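4-hydroxybutyrate coenzyme A transferase (Shewanella oneidensis, PDB 2OAS) probably transfers coenzyme A between acetate or other short acids such as 4-hydroxybutyrate and acyl-CoA thioesters, and binds coenzyme A in a pocket of the chain. Local coordinates at residues Asp203-Gln208 with Asn298-Ala303; Val348-Ser353 with Tyr382-Tyr387. All coordinates share one frame; numbering follows the deposited sequence.

How the contacts relate
Both contacts are parallel strand pairings in one mixed sheet, whose order runs 229-230, 206-208, 301-305, 346-350, 382-385, 388-391. Contact 1 joins the second and third of these strands, contact 2 the fourth and fifth, and their centres lie about 19 Å apart. The two middle strands touch directly: Ala303 O is 2.7 Å from Val348 N, a probable hydrogen bond, and the Met302 methyl CE packs 3.5 Å from Val348 CG2. Each contact also approaches bound coenzyme A: the side chain of Gln208 comes within about 6 Å of the ligand and about 5 Å from the side chain of Glu233, a residue known to bind CoA covalently, while that of Pro352 lies about 5 Å from coenzyme A.

Contact 1 (Asp203-Gln208 with Asn298-Ala303); sequences DGDCLQ and NPNVMA
Leu207 and Met302, a selenomethionine, lean over one face of a parallel ladder, the leucine CD2 methyl meeting Met302 CG at 4.0 Å. CD1 of Leu207 runs on anti to CA (chi2 174°), so the second branch, CD2, turns toward Met302, which bends at chi2 (71°) and takes its selenium away. Just before the strands, Asp205 and Asn300 cross at about a right angle, Asp205 OD1 standing 3.4 Å from Asn300 CB. OD1 forms a salt bridge with Arg346 and OD2 accepts from Arg202 N, which suits an acidic residue to this buried place. On the opposite face, shared with Val301 and Ala303, Cys206 turns SG toward Asn298 CB, while Gln208 sets OE1 against the Ala303 methyl at 3.6 Å; the small alanine admits that amide oxygen, whose hydrogen bond comes from Asn305 ND2. Hydrogen bonds from Cys206 N to Asn300 O and from Met302 N to Cys206 O, both 3.0 Å, fix the register, and Gln208 N to Met302 O adds a weak one. The C-terminal end of this alpha/beta sheet brings Gln208 near the coenzyme A pocket. Strand 206-208 is flanked by 229-230 and 301-305 by 346-350, while helix 332-341 covers Val301 and Ala303.

Contact 2 (Val348-Ser353 with Tyr382-Tyr387); sequences VIALPS and YIVTEY
Val348 straddles two residues of the partner strand: CG2 rests 3.4 Å from Tyr382 CB, and CG1 meets Val384 CG1 at 3.6 Å, a branched shape suited to a buried sheet face. Ile349 faces the other way, its CB beside Ile383 CG1, while its N donates to Tyr382 O and its O accepts from Val384 N at 2.9 Å. Ala350, back on the valine face, is small enough for Val384 CG2 to come up to its methyl. Leu351, just past the last bridge, gives the final backbone bond, its N-H pointing nearly straight at Val384 O (3.2 Å). Pro352, with no N-H to offer, points its ring away from the partner strand and lies against Arg362, which binds coenzyme A. Ser353 points toward that strand, and Glu386 receives it with both oxygens: OE1 takes the backbone N at 2.6 Å on its syn side, 16° out of the carboxylate plane, and OE2 takes a weak bond from OG. With chi1 at 68°, OG also sits at the Tyr387 ring edge, 3.3 Å from CE2. In this Rossmann-like C-terminal domain the pair is flanked by strands 301-305 and 388-391; helix 188-200 covers Ala350 and Val384, and helix 332-341 packs on Ile349.

Contact 1 (Asp203-Gln208 with Asn298-Ala303)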
loop_
_atom_site.group_PDB
_atom_site.type_symbol
_atom_site.label_atom_id
_atom_site.label_comp_id
_atom_site.label_asym_id
_atom_site.label_seq_id
_atom_site.Cartn_x
_atom_site.Cartn_y
_atom_site.Cartn_z
ATOM N N ASP A 203 27.226 0.972 0.444
ATOM C CA ASP A 203 27.744 1.712 -0.702
ATOM C C ASP A 203 26.908 1.369 -1.922
ATOM O O ASP A 203 26.342 0.278 -2.010
ATOM C CB ASP A 203 29.213 1.370 -0.961
ATOM C CG ASP A 203 30.152 2.035 0.032
ATOM O OD1 ASP A 203 29.922 3.212 0.370
ATOM O OD2 ASP A 203 31.129 1.389 0.469
ATOM N N GLY A 204 26.818 2.322 -2.844
ATOM C CA GLY A 204 26.056 2.116 -4.064
ATOM C C GLY A 204 24.550 2.151 -3.888
ATOM O O GLY A 204 23.810 1.872 -4.840
ATOM N N ASP A 205 24.098 2.480 -2.677
ATOM C CA ASP A 205 22.677 2.561 -2.375
ATOM C C ASP A 205 22.020 3.732 -3.074
ATOM O O ASP A 205 22.625 4.790 -3.228
ATOM C CB ASP A 205 22.453 2.693 -0.878
ATOM C CG ASP A 205 22.464 1.361 -0.167
ATOM O OD1 ASP A 205 22.826 0.329 -0.778
ATOM O OD2 ASP A 205 22.111 1.346 1.028
ATOM N N CYS A 206 20.773 3.529 -3.491
ATOM C CA CYS A 206 20.004 4.570 -4.176
ATOM C C CYS A 206 19.075 5.261 -3.171
ATOM O O CYS A 206 17.956 4.801 -2.924
ATOM C CB CYS A 206 19.191 3.952 -5.292
ATOM S SG CYS A 206 18.371 5.170 -6.272
ATOM N N LEU A 207 19.538 6.377 -2.620
ATOM C CA LEU A 207 18.811 7.119 -1.595
ATOM C C LEU A 207 17.504 7.811 -1.927
ATOM O O LEU A 207 17.257 8.262 -3.056
ATOM C CB LEU A 207 19.725 8.176 -0.969
ATOM C CG LEU A 207 21.093 7.776 -0.413
ATOM C CD1 LEU A 207 21.846 9.029 0.014
ATOM C CD2 LEU A 207 20.915 6.812 0.729
ATOM N N GLN A 208 16.679 7.903 -0.891
ATOM C CA GLN A 208 15.400 8.578 -0.937
ATOM C C GLN A 208 15.128 9.066 0.481
ATOM O O GLN A 208 15.041 8.260 1.418
ATOM C CB GLN A 208 14.302 7.638 -1.410
ATOM C CG GLN A 208 12.931 8.296 -1.514
ATOM C CD GLN A 208 12.250 8.462 -0.146
ATOM O OE1 GLN A 208 11.926 7.476 0.529
ATOM N NE2 GLN A 208 12.044 9.713 0.271
ATOM N N ASN A 298 15.742 0.464 -9.678
ATOM C CA ASN A 298 17.080 0.716 -9.162
ATOM C C ASN A 298 17.404 -0.225 -8.019
ATOM O O ASN A 298 16.642 -0.329 -7.050
ATOM C CB ASN A 298 17.219 2.143 -8.645
ATOM C CG ASN A 298 17.301 3.147 -9.748
ATOM O OD1 ASN A 298 17.993 2.928 -10.743
ATOM N ND2 ASN A 298 16.614 4.264 -9.586
ATOM N N PRO A 299 18.550 -0.917 -8.110
ATOM C CA PRO A 299 18.984 -1.863 -7.071
ATOM C C PRO A 299 19.451 -1.172 -5.801
ATOM O O PRO A 299 19.926 -0.039 -5.831
ATOM C CB PRO A 299 20.111 -2.631 -7.761
ATOM C CG PRO A 299 20.676 -1.613 -8.712
ATOM C CD PRO A 299 19.447 -0.969 -9.279
ATOM N N ASN A 300 19.295 -1.862 -4.680
ATOM C CA ASN A 300 19.725 -1.330 -3.393
ATOM C C ASN A 300 19.090 0.004 -3.001
ATOM O O ASN A 300 19.757 0.880 -2.452
ATOM C CB ASN A 300 21.247 -1.198 -3.387
ATOM C CG ASN A 300 21.935 -2.508 -3.694
ATOM O OD1 ASN A 300 21.723 -3.503 -3.007
ATOM N ND2 ASN A 300 22.761 -2.515 -4.731
ATOM N N VAL A 301 17.810 0.165 -3.288
ATOM C CA VAL A 301 17.113 1.383 -2.916
ATOM C C VAL A 301 17.118 1.505 -1.386
ATOM O O VAL A 301 16.962 0.510 -0.682
ATOM C CB VAL A 301 15.643 1.359 -3.421
ATOM C CG1 VAL A 301 14.801 2.379 -2.667
ATOM C CG2 VAL A 301 15.612 1.653 -4.915
HETATM N N MSE A 302 17.311 2.723 -0.887
HETATM C CA MSE A 302 17.349 3.003 0.547
HETATM C C MSE A 302 16.325 4.091 0.809
HETATM O O MSE A 302 16.569 5.268 0.559
HETATM C CB MSE A 302 18.751 3.489 0.955
HETATM C CG MSE A 302 18.921 3.852 2.428
HETATM SE SE MSE A 302 18.900 2.341 3.654
HETATM C CE MSE A 302 17.141 2.591 4.384
ATOM N N ALA A 303 15.165 3.691 1.293
ATOM C CA ALA A 303 14.100 4.633 1.551
ATOM C C ALA A 303 14.021 4.996 3.026
ATOM O O ALA A 303 13.736 4.157 3.870
ATOM C CB ALA A 303 12.791 4.054 1.078
#

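Contact 2 (Val348-Ser353 with Tyr382-Tyr387)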
loop_
_atom_site.group_PDB
_atom_site.type_symbol
_atom_site.label_atom_id
_atom_site.label_comp_id
_atom_site.label_asym_id
_atom_site.label_seq_id
_atom_site.Cartn_x
_atom_site.Cartn_y
_atom_site.Cartn_z
ATOM N N VAL A 348 13.322 2.437 5.905
ATOM C CA VAL A 348 13.454 2.734 7.304
ATOM C C VAL A 348 12.554 3.892 7.691
ATOM O O VAL A 348 12.506 4.923 7.007
ATOM C CB VAL A 348 14.921 3.096 7.670
ATOM C CG1 VAL A 348 15.010 3.577 9.094
ATOM C CG2 VAL A 348 15.820 1.878 7.501
ATOM N N ILE A 349 11.831 3.700 8.788
ATOM C CA ILE A 349 10.956 4.720 9.331
ATOM C C ILE A 349 11.705 5.238 10.546
ATOM O O ILE A 349 11.829 4.523 11.538
ATOM C CB ILE A 349 9.616 4.142 9.802
ATOM C CG1 ILE A 349 8.810 3.654 8.608
ATOM C CG2 ILE A 349 8.811 5.215 10.501
ATOM C CD1 ILE A 349 8.233 4.782 7.803
ATOM N N ALA A 350 12.213 6.469 10.444
ATOM C CA ALA A 350 12.980 7.111 11.512
ATOM C C ALA A 350 12.185 8.196 12.221
ATOM O O ALA A 350 11.644 9.099 11.586
ATOM C CB ALA A 350 14.259 7.708 10.945
ATOM N N LEU A 351 12.122 8.106 13.543
ATOM C CA LEU A 351 11.401 9.106 14.317
ATOM C C LEU A 351 11.888 9.142 15.756
ATOM O O LEU A 351 12.443 8.171 16.260
ATOM C CB LEU A 351 9.905 8.819 14.293
ATOM C CG LEU A 351 9.377 7.635 15.104
ATOM C CD1 LEU A 351 7.880 7.569 14.895
ATOM C CD2 LEU A 351 10.024 6.332 14.679
ATOM N N PRO A 352 11.719 10.285 16.429
ATOM C CA PRO A 352 12.152 10.410 17.832
ATOM C C PRO A 352 11.321 9.469 18.709
ATOM O O PRO A 352 10.136 9.312 18.475
ATOM C CB PRO A 352 11.854 11.873 18.146
ATOM C CG PRO A 352 12.021 12.552 16.820
ATOM C CD PRO A 352 11.327 11.597 15.880
ATOM N N SER A 353 11.924 8.846 19.711
ATOM C CA SER A 353 11.140 7.946 20.563
ATOM C C SER A 353 9.978 8.682 21.240
ATOM O O SER A 353 8.964 8.071 21.555
ATOM C CB SER A 353 12.018 7.279 21.635
ATOM O OG SER A 353 12.485 8.201 22.609
ATOM N N TYR A 382 12.230 -1.515 8.462
ATOM C CA TYR A 382 12.981 -1.042 9.623
ATOM C C TYR A 382 12.323 0.155 10.275
ATOM O O TYR A 382 11.666 0.957 9.618
ATOM C CB TYR A 382 14.388 -0.609 9.255
ATOM C CG TYR A 382 15.415 -1.694 9.152
ATOM C CD1 TYR A 382 15.844 -2.149 7.899
ATOM C CD2 TYR A 382 16.009 -2.228 10.296
ATOM C CE1 TYR A 382 16.836 -3.098 7.783
ATOM C CE2 TYR A 382 17.013 -3.189 10.197
ATOM C CZ TYR A 382 17.422 -3.619 8.931
ATOM O OH TYR A 382 18.410 -4.567 8.796
ATOM N N ILE A 383 12.538 0.283 11.572
ATOM C CA ILE A 383 12.031 1.401 12.344
ATOM C C ILE A 383 13.188 1.766 13.263
ATOM O O ILE A 383 13.671 0.923 14.003
ATOM C CB ILE A 383 10.795 1.010 13.156
ATOM C CG1 ILE A 383 9.599 0.899 12.214
ATOM C CG2 ILE A 383 10.515 2.044 14.240
ATOM C CD1 ILE A 383 8.320 0.570 12.900
ATOM N N VAL A 384 13.659 3.008 13.183
ATOM C CA VAL A 384 14.784 3.448 14.007
ATOM C C VAL A 384 14.429 4.611 14.918
ATOM O O VAL A 384 13.618 5.473 14.586
ATOM C CB VAL A 384 15.986 3.897 13.164
ATOM C CG1 VAL A 384 16.465 2.783 12.273
ATOM C CG2 VAL A 384 15.593 5.090 12.332
ATOM N N THR A 385 15.092 4.635 16.059
ATOM C CA THR A 385 14.893 5.657 17.064
ATOM C C THR A 385 16.268 5.946 17.639
ATOM O O THR A 385 17.242 5.253 17.320
ATOM C CB THR A 385 13.959 5.119 18.168
ATOM O OG1 THR A 385 12.603 5.143 17.694
ATOM C CG2 THR A 385 14.061 5.929 19.425
ATOM N N GLU A 386 16.358 6.971 18.481
ATOM C CA GLU A 386 17.627 7.321 19.097
ATOM C C GLU A 386 18.152 6.143 19.932
ATOM O O GLU A 386 19.300 6.145 20.367
ATOM C CB GLU A 386 17.463 8.569 19.978
ATOM C CG GLU A 386 16.576 8.382 21.216
ATOM C CD GLU A 386 15.201 9.034 21.088
ATOM O OE1 GLU A 386 14.477 8.726 20.119
ATOM O OE2 GLU A 386 14.840 9.859 21.973
ATOM N N TYR A 387 17.313 5.133 20.143
ATOM C CA TYR A 387 17.720 3.981 20.941
ATOM C C TYR A 387 18.013 2.721 20.137
ATOM O O TYR A 387 18.186 1.649 20.711
ATOM C CB TYR A 387 16.654 3.686 22.009
ATOM C CG TYR A 387 16.462 4.817 23.005
ATOM C CD1 TYR A 387 17.432 5.093 23.968
ATOM C CD2 TYR A 387 15.344 5.653 22.944
ATOM C CE1 TYR A 387 17.305 6.167 24.833
ATOM C CE2 TYR A 387 15.206 6.739 23.812
ATOM C CZ TYR A 387 16.197 6.991 24.751
ATOM O OH TYR A 387 16.110 8.090 25.584
#